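PDB 2JD3: STBB protein from Escherichia coli, which probably binds the centromere-like parC DNA as a ribbon-helix-helix protein and links it to actin-like ParM filaments during plasmid segregation. Local coordinates for residues S30-R33 against S34-G37. Numbering follows the deposited sequence.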
# COMPACT_ATOMS: atom_id res chain seq x y z
N SER A 30 17.28 -3.77 5.71
CA SER A 30 17.73 -2.59 6.46
C SER A 30 16.77 -2.15 7.56
O SER A 30 16.64 -0.96 7.87
CB SER A 30 18.01 -1.42 5.50
OG SER A 30 16.89 -1.10 4.71
N VAL A 31 16.09 -3.13 8.15
CA VAL A 31 15.15 -2.91 9.24
C VAL A 31 15.45 -4.02 10.24
O VAL A 31 15.33 -5.21 9.91
CB VAL A 31 13.67 -3.02 8.78
CG1 VAL A 31 12.74 -2.93 9.96
CG2 VAL A 31 13.35 -1.92 7.79
N PRO A 32 15.88 -3.66 11.46
CA PRO A 32 16.20 -4.63 12.51
C PRO A 32 15.13 -5.69 12.79
O PRO A 32 13.96 -5.36 12.99
CB PRO A 32 16.51 -3.75 13.73
CG PRO A 32 15.92 -2.39 13.36
CD PRO A 32 16.17 -2.29 11.90
N ARG A 33 15.55 -6.95 12.81
CA ARG A 33 14.66 -8.10 13.04
C ARG A 33 13.53 -7.82 14.03
O ARG A 33 12.37 -8.13 13.77
CB ARG A 33 15.47 -9.30 13.54
CG ARG A 33 16.75 -9.57 12.78
CD ARG A 33 16.62 -10.75 11.83
NE ARG A 33 17.83 -10.92 11.02
CZ ARG A 33 17.97 -11.83 10.05
NH1 ARG A 33 19.11 -11.91 9.38
NH2 ARG A 33 16.97 -12.65 9.76
N SER A 34 13.89 -7.24 15.17
CA SER A 34 12.92 -6.93 16.22
C SER A 34 11.72 -6.13 15.72
O SER A 34 10.57 -6.43 16.05
CB SER A 34 13.62 -6.17 17.34
OG SER A 34 14.37 -5.09 16.81
N GLU A 35 11.99 -5.11 14.90
CA GLU A 35 10.94 -4.26 14.36
C GLU A 35 10.17 -4.84 13.17
O GLU A 35 9.07 -4.41 12.88
CB GLU A 35 11.54 -2.92 13.96
CG GLU A 35 12.40 -2.27 15.03
CD GLU A 35 13.05 -0.99 14.54
OE1 GLU A 35 13.96 -0.46 15.23
OE2 GLU A 35 12.66 -0.51 13.45
N ARG A 36 10.75 -5.84 12.50
CA ARG A 36 10.10 -6.45 11.34
C ARG A 36 8.72 -7.02 11.58
O ARG A 36 7.89 -7.04 10.67
CB ARG A 36 11.00 -7.53 10.74
CG ARG A 36 12.28 -6.99 10.17
CD ARG A 36 13.12 -8.08 9.58
NE ARG A 36 14.46 -7.60 9.27
CZ ARG A 36 15.47 -8.39 8.91
NH1 ARG A 36 16.66 -7.87 8.65
NH2 ARG A 36 15.27 -9.71 8.83
N GLY A 37 8.45 -7.50 12.78
CA GLY A 37 7.14 -8.06 13.04
C GLY A 37 6.06 -7.01 12.92
O GLY A 37 5.00 -7.25 12.34
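R36 reaches back from the first turn of helix 33-53 to the carbonyl of V31, in the link between the two helices of the ribbon-helix-helix fold. Its NE lies 2.6 Å from V31 O, with an N-H...O angle of 156°. The carbonyl oxygen sits at the edge of the guanidinium, close to its plane, and NH1 adds a weak second bond to it, so NE supplies the main hold on this loop oxygen. A chain extended from CG to NE (chi2 -179°) carries the group back along the turn, and R36 CG passes 4.1 Å from V31 CG1. This is the compact part of the contact. Beside it, P32 O accepts the backbone N-H groups of E35, with E35 N 2.8 Å from P32 O, and of R36, one from each face of the carbonyl plane; two amides at the start of the helix are thereby given an acceptor in the preceding loop.

Away from these bonds the contact opens toward solvent. There the aliphatic part of R33 runs alongside R36 in the same direction, with CG over one face of the R36 guanidinium. The two guanidinium planes differ by 37°, and their like charges probably disfavour this approach, although a long, weak ion pair from R36 NH1 to E29, on helix 19-29, may offset part of the cost. E35 crosses the exposed P32 ring with its extended chain, placing OE1 3.3 Å from P32 CG.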